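Local structure of uncharacterized protein (Shigella flexneri 5a str. M90T, 5EUR) at residues I53-H58 with Q80-A85; I57-L62 with E86-E91. The protein is of unknown function, although it has been linked tentatively to glutathione S-transferases, and folds as a small, mainly helical protein with a three-stranded antiparallel sheet. All coordinates share one frame; numbering follows the deposited sequence.

Contact 1: residues I53-H58 with Q80-A85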
loop_
_atom_site.group_PDB
_atom_site.type_symbol
_atom_site.label_atom_id
_atom_site.label_comp_id
_atom_site.label_asym_id
_atom_site.label_seq_id
_atom_site.Cartn_x
_atom_site.Cartn_y
_atom_site.Cartn_z
ATOM N N ILE A 53 -8.358 -11.916 6.672
ATOM C CA ILE A 53 -7.659 -11.446 5.479
ATOM C C ILE A 53 -7.394 -12.603 4.525
ATOM O O ILE A 53 -7.671 -12.520 3.323
ATOM C CB ILE A 53 -6.348 -10.748 5.872
ATOM C CG1 ILE A 53 -6.645 -9.443 6.617
ATOM C CG2 ILE A 53 -5.520 -10.469 4.639
ATOM C CD1 ILE A 53 -5.425 -8.919 7.389
ATOM N N LEU A 54 -6.842 -13.700 5.052
ATOM C CA LEU A 54 -6.431 -14.798 4.176
ATOM C C LEU A 54 -7.631 -15.541 3.602
ATOM O O LEU A 54 -7.544 -16.078 2.495
ATOM C CB LEU A 54 -5.476 -15.734 4.915
ATOM C CG LEU A 54 -4.086 -15.090 5.093
ATOM C CD1 LEU A 54 -3.180 -15.935 5.971
ATOM C CD2 LEU A 54 -3.428 -14.864 3.725
ATOM N N ASN A 55 -8.752 -15.579 4.317
ATOM C CA ASN A 55 -9.954 -16.123 3.696
ATOM C C ASN A 55 -10.377 -15.274 2.500
ATOM O O ASN A 55 -10.783 -15.813 1.468
ATOM C CB ASN A 55 -11.080 -16.250 4.721
ATOM C CG ASN A 55 -10.971 -17.522 5.557
ATOM O OD1 ASN A 55 -10.530 -18.572 5.071
ATOM N ND2 ASN A 55 -11.405 -17.443 6.803
ATOM N N ASP A 56 -10.258 -13.946 2.596
ATOM C CA ASP A 56 -10.597 -13.122 1.433
ATOM C C ASP A 56 -9.582 -13.275 0.300
ATOM O O ASP A 56 -9.949 -13.217 -0.890
ATOM C CB ASP A 56 -10.722 -11.663 1.868
ATOM C CG ASP A 56 -11.938 -11.437 2.739
ATOM O OD1 ASP A 56 -12.856 -12.307 2.734
ATOM O OD2 ASP A 56 -11.969 -10.414 3.437
ATOM N N ILE A 57 -8.305 -13.460 0.649
ATOM C CA ILE A 57 -7.283 -13.728 -0.359
ATOM C C ILE A 57 -7.604 -15.024 -1.100
ATOM O O ILE A 57 -7.595 -15.073 -2.334
ATOM C CB ILE A 57 -5.892 -13.776 0.305
ATOM C CG1 ILE A 57 -5.521 -12.400 0.869
ATOM C CG2 ILE A 57 -4.835 -14.299 -0.657
ATOM C CD1 ILE A 57 -5.600 -11.271 -0.157
ATOM N N HIS A 58 -7.920 -16.081 -0.347
ATOM C CA HIS A 58 -8.267 -17.372 -0.935
ATOM C C HIS A 58 -9.514 -17.260 -1.800
ATOM O O HIS A 58 -9.549 -17.773 -2.928
ATOM C CB HIS A 58 -8.481 -18.384 0.193
ATOM C CG HIS A 58 -8.678 -19.798 -0.268
ATOM N ND1 HIS A 58 -7.652 -20.571 -0.768
ATOM C CD2 HIS A 58 -9.778 -20.589 -0.251
ATOM C CE1 HIS A 58 -8.116 -21.780 -1.054
ATOM N NE2 HIS A 58 -9.404 -21.811 -0.762
ATOM N N GLN A 80 -14.985 -24.270 8.802
ATOM C CA GLN A 80 -16.189 -23.811 8.111
ATOM C C GLN A 80 -15.985 -22.449 7.452
ATOM O O GLN A 80 -16.459 -22.221 6.331
ATOM C CB GLN A 80 -17.386 -23.760 9.058
ATOM C CG GLN A 80 -18.695 -23.592 8.299
ATOM C CD GLN A 80 -18.769 -24.479 7.057
ATOM O OE1 GLN A 80 -18.648 -25.705 7.147
ATOM N NE2 GLN A 80 -18.932 -23.859 5.887
ATOM N N GLU A 81 -15.310 -21.520 8.133
ATOM C CA GLU A 81 -15.038 -20.246 7.479
ATOM C C GLU A 81 -14.099 -20.440 6.297
ATOM O O GLU A 81 -14.296 -19.822 5.235
ATOM C CB GLU A 81 -14.464 -19.231 8.466
ATOM C CG GLU A 81 -15.474 -18.180 8.910
ATOM C CD GLU A 81 -15.993 -17.337 7.753
ATOM O OE1 GLU A 81 -15.287 -17.215 6.730
ATOM O OE2 GLU A 81 -17.115 -16.802 7.863
ATOM N N ARG A 82 -13.092 -21.315 6.450
ATOM C CA ARG A 82 -12.238 -21.632 5.309
ATOM C C ARG A 82 -13.054 -22.222 4.171
ATOM O O ARG A 82 -12.782 -21.957 2.999
ATOM C CB ARG A 82 -11.122 -22.602 5.694
ATOM C CG ARG A 82 -9.880 -21.981 6.299
ATOM C CD ARG A 82 -8.738 -22.989 6.365
ATOM N NE ARG A 82 -8.892 -23.955 7.455
ATOM C CZ ARG A 82 -9.090 -25.258 7.285
ATOM N NH1 ARG A 82 -9.154 -25.770 6.064
ATOM N NH2 ARG A 82 -9.216 -26.054 8.339
ATOM N N GLN A 83 -14.061 -23.034 4.497
ATOM C CA GLN A 83 -14.865 -23.656 3.449
ATOM C C GLN A 83 -15.744 -22.638 2.737
ATOM O O GLN A 83 -15.952 -22.735 1.524
ATOM C CB GLN A 83 -15.707 -24.790 4.039
ATOM C CG GLN A 83 -16.647 -25.452 3.040
ATOM C CD GLN A 83 -15.937 -26.036 1.832
ATOM O OE1 GLN A 83 -14.746 -26.350 1.876
ATOM N NE2 GLN A 83 -16.677 -26.192 0.737
ATOM N N GLU A 84 -16.267 -21.652 3.465
ATOM C CA GLU A 84 -17.003 -20.577 2.804
ATOM C C GLU A 84 -16.092 -19.823 1.845
ATOM O O GLU A 84 -16.495 -19.477 0.724
ATOM C CB GLU A 84 -17.611 -19.637 3.845
ATOM C CG GLU A 84 -18.755 -20.266 4.641
ATOM C CD GLU A 84 -19.875 -20.778 3.755
ATOM O OE1 GLU A 84 -20.301 -20.038 2.840
ATOM O OE2 GLU A 84 -20.316 -21.930 3.962
ATOM N N ALA A 85 -14.841 -19.597 2.263
ATOM C CA ALA A 85 -13.866 -19.004 1.352
ATOM C C ALA A 85 -13.636 -19.887 0.129
ATOM O O ALA A 85 -13.509 -19.385 -0.990
ATOM C CB ALA A 85 -12.548 -18.754 2.085
HETATM O O HOH W 1 -13.321 -15.110 7.148
#
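Asn55 and Ala85 carry the van der Waals part of this contact. The methyl CB of Ala85 packs against the backbone and side chain of Asn55, 3.5 Å from its O and 3.6 Å from OD1. That same OD1 lies over the backbone of the other helix, 3.5 Å from CA of Arg82, with CG of Arg82 alongside. His58 adds the edge of its ring, CD2 lying 3.9 Å from the carbonyl carbon of Ala85. The backbones converge toward Ala85: helix 47-59 and helix 79-99 run in roughly the same direction, their segment axes inclined at 29° and 9.0 Å apart at closest approach, with Asn55 and Ala85 the nearest pair, their CA atoms close together. Polar linkage is indirect. Asn55 ND2 donates to a water at 3.0 Å, which in turn donates to Glu81 OE1 at 2.9 Å, so one water spans ND2 and OE1, 3.9 Å apart, the amide and carboxylate planes 44° askew. Asn55 CG lies anti to its own carbonyl carbon (chi1 -82°), which carries the amide across to the neighbouring helix. The other end of the amide, OD1, accepts from the indole NE1 of Trp74 on helix 68-75. Arg82 bends its chain away, and its NH2 bonds to the backbone O of Ser77.

Contact 2: residues I57-L62 with E86-E91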
loop_
_atom_site.group_PDB
_atom_site.type_symbol
_atom_site.label_atom_id
_atom_site.label_comp_id
_atom_site.label_asym_id
_atom_site.label_seq_id
_atom_site.Cartn_x
_atom_site.Cartn_y
_atom_site.Cartn_z
ATOM N N ILE A 57 -8.305 -13.460 0.649
ATOM C CA ILE A 57 -7.283 -13.728 -0.359
ATOM C C ILE A 57 -7.604 -15.024 -1.100
ATOM O O ILE A 57 -7.595 -15.073 -2.334
ATOM C CB ILE A 57 -5.892 -13.776 0.305
ATOM C CG1 ILE A 57 -5.521 -12.400 0.869
ATOM C CG2 ILE A 57 -4.835 -14.299 -0.657
ATOM C CD1 ILE A 57 -5.600 -11.271 -0.157
ATOM N N HIS A 58 -7.920 -16.081 -0.347
ATOM C CA HIS A 58 -8.267 -17.372 -0.935
ATOM C C HIS A 58 -9.514 -17.260 -1.800
ATOM O O HIS A 58 -9.549 -17.773 -2.928
ATOM C CB HIS A 58 -8.481 -18.384 0.193
ATOM C CG HIS A 58 -8.678 -19.798 -0.268
ATOM N ND1 HIS A 58 -7.652 -20.571 -0.768
ATOM C CD2 HIS A 58 -9.778 -20.589 -0.251
ATOM C CE1 HIS A 58 -8.116 -21.780 -1.054
ATOM N NE2 HIS A 58 -9.404 -21.811 -0.762
ATOM N N ALA A 59 -10.532 -16.567 -1.293
ATOM C CA ALA A 59 -11.791 -16.419 -2.019
ATOM C C ALA A 59 -11.607 -15.699 -3.346
ATOM O O ALA A 59 -12.376 -15.932 -4.290
ATOM C CB ALA A 59 -12.802 -15.667 -1.160
ATOM N N ALA A 60 -10.621 -14.800 -3.432
ATOM C CA ALA A 60 -10.388 -14.064 -4.665
ATOM C C ALA A 60 -9.611 -14.857 -5.709
ATOM O O ALA A 60 -9.400 -14.351 -6.816
ATOM C CB ALA A 60 -9.653 -12.758 -4.350
ATOM N N GLY A 61 -9.165 -16.066 -5.394
ATOM C CA GLY A 61 -8.360 -16.822 -6.327
ATOM C C GLY A 61 -6.869 -16.638 -6.181
ATOM O O GLY A 61 -6.111 -17.139 -7.022
ATOM N N LEU A 62 -6.428 -15.948 -5.137
ATOM C CA LEU A 62 -5.018 -15.719 -4.876
ATOM C C LEU A 62 -4.482 -16.782 -3.921
ATOM O O LEU A 62 -5.235 -17.561 -3.334
ATOM C CB LEU A 62 -4.811 -14.319 -4.305
ATOM C CG LEU A 62 -5.312 -13.199 -5.219
ATOM C CD1 LEU A 62 -5.260 -11.837 -4.503
ATOM C CD2 LEU A 62 -4.497 -13.167 -6.488
ATOM N N GLU A 86 -13.569 -21.203 0.327
ATOM C CA GLU A 86 -13.358 -22.118 -0.793
ATOM C C GLU A 86 -14.530 -22.085 -1.773
ATOM O O GLU A 86 -14.329 -22.117 -2.990
ATOM C CB GLU A 86 -13.121 -23.538 -0.271
ATOM C CG GLU A 86 -12.979 -24.589 -1.367
ATOM C CD GLU A 86 -11.678 -24.501 -2.163
ATOM O OE1 GLU A 86 -10.708 -23.872 -1.689
ATOM O OE2 GLU A 86 -11.621 -25.074 -3.279
ATOM N N ARG A 87 -15.762 -22.009 -1.266
ATOM C CA ARG A 87 -16.918 -21.879 -2.153
ATOM C C ARG A 87 -16.811 -20.626 -3.007
ATOM O O ARG A 87 -17.042 -20.662 -4.227
ATOM C CB ARG A 87 -18.203 -21.842 -1.330
ATOM C CG ARG A 87 -18.638 -23.202 -0.840
ATOM C CD ARG A 87 -19.800 -23.098 0.128
ATOM N NE ARG A 87 -21.019 -22.589 -0.499
ATOM C CZ ARG A 87 -21.961 -23.355 -1.047
ATOM N NH1 ARG A 87 -21.825 -24.672 -1.061
ATOM N NH2 ARG A 87 -23.041 -22.804 -1.583
ATOM N N ARG A 88 -16.449 -19.500 -2.374
ATOM C CA ARG A 88 -16.272 -18.257 -3.125
ATOM C C ARG A 88 -15.154 -18.392 -4.159
ATOM O O ARG A 88 -15.283 -17.906 -5.290
ATOM C CB ARG A 88 -15.997 -17.121 -2.131
ATOM C CG ARG A 88 -17.183 -16.867 -1.180
ATOM C CD ARG A 88 -16.923 -15.803 -0.104
ATOM N NE ARG A 88 -16.301 -14.574 -0.579
ATOM C CZ ARG A 88 -15.382 -13.894 0.102
ATOM N NH1 ARG A 88 -14.967 -14.325 1.289
ATOM N NH2 ARG A 88 -14.876 -12.781 -0.408
ATOM N N ARG A 89 -14.069 -19.090 -3.799
ATOM C CA ARG A 89 -12.957 -19.307 -4.718
ATOM C C ARG A 89 -13.393 -20.112 -5.933
ATOM O O ARG A 89 -13.030 -19.778 -7.065
ATOM C CB ARG A 89 -11.810 -20.017 -3.998
ATOM C CG ARG A 89 -10.561 -20.239 -4.839
ATOM C CD ARG A 89 -9.540 -21.041 -4.040
ATOM N NE ARG A 89 -8.296 -21.313 -4.761
ATOM C CZ ARG A 89 -7.246 -20.490 -4.796
ATOM N NH1 ARG A 89 -7.282 -19.321 -4.154
ATOM N NH2 ARG A 89 -6.156 -20.839 -5.473
ATOM N N LYS A 90 -14.167 -21.181 -5.722
ATOM C CA LYS A 90 -14.633 -21.973 -6.857
ATOM C C LYS A 90 -15.536 -21.143 -7.759
ATOM O O LYS A 90 -15.484 -21.271 -8.993
ATOM C CB LYS A 90 -15.358 -23.228 -6.366
ATOM C CG LYS A 90 -14.432 -24.313 -5.820
ATOM C CD LYS A 90 -15.223 -25.536 -5.368
ATOM C CE LYS A 90 -14.316 -26.734 -5.147
ATOM N NZ LYS A 90 -13.745 -26.777 -3.772
ATOM N N GLU A 91 -16.356 -20.267 -7.170
ATOM C CA GLU A 91 -17.160 -19.369 -7.994
ATOM C C GLU A 91 -16.272 -18.430 -8.807
ATOM O O GLU A 91 -16.541 -18.169 -9.989
ATOM C CB GLU A 91 -18.128 -18.572 -7.123
ATOM C CG GLU A 91 -19.200 -19.405 -6.443
ATOM C CD GLU A 91 -19.960 -18.622 -5.386
ATOM O OE1 GLU A 91 -19.680 -17.415 -5.216
ATOM O OE2 GLU A 91 -20.840 -19.213 -4.725
#
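A Schellman motif ends helix 47-59 at Gly61, and Arg89 of the long helix 79-99 reaches across His58 to bind the C-terminal end of helix 47-59. Its NH1 donates twice, to His58 O at 3.0 Å, in the carbonyl plane on a lone pair, and to Leu62 O at 2.8 Å, where the nitrogen stands 35° out of the Leu62 carbonyl plane. Both acceptors lie near the guanidinium plane. The chain is stretched straight from CG to NE, with CG anti to the backbone N (chi1 -177°), and this carries CD over one face of the His58 ring, 3.5 Å from its centroid. Beyond it the guanidinium stacks on the ring, its plane only 13° from parallel. At the ring's edge, NE2 donates to Glu86 OE1 at 2.6 Å, almost along the C-O axis of the carboxylate, whose plane is turned well away from the ring. The other oxygen, OE2, takes a salt bridge from Lys90 NZ through its anti lone pair. On another side of the helix end, CB of Ala59 stands over the centre of the Arg88 guanidinium, 3.4 Å from CZ. His58 is therefore fixed by a face and an edge together, and its backbone O is gripped by both Gly61 N and Arg89 NH1. The arginine's positive charge at this helix end would be expected to complement the partial negative charge of the carbonyls there.

How the contacts relate
Contacts 1 and 2 are successive parts of a single helix-helix interface, their centres about 7 Å apart and on the same side of the chain's centre. Both pair helix 47-59 with helix 79-99, and along each helix contact 1 comes first, followed by contact 2; the segments overlap at Ile57 and His58, of which His58 takes part in both contacts. A salt bridge from Asp56 of 53-58 to Arg88 of 86-91 joins them directly, as does packing of Ala59 CB near Ala85 O. Helix 68-75 lies between the two helices in sequence and supplies Trp74, which meets the His58 ring. Together the contacts fasten the long helix against the end of helix 47-59, within the DUF6971 family region.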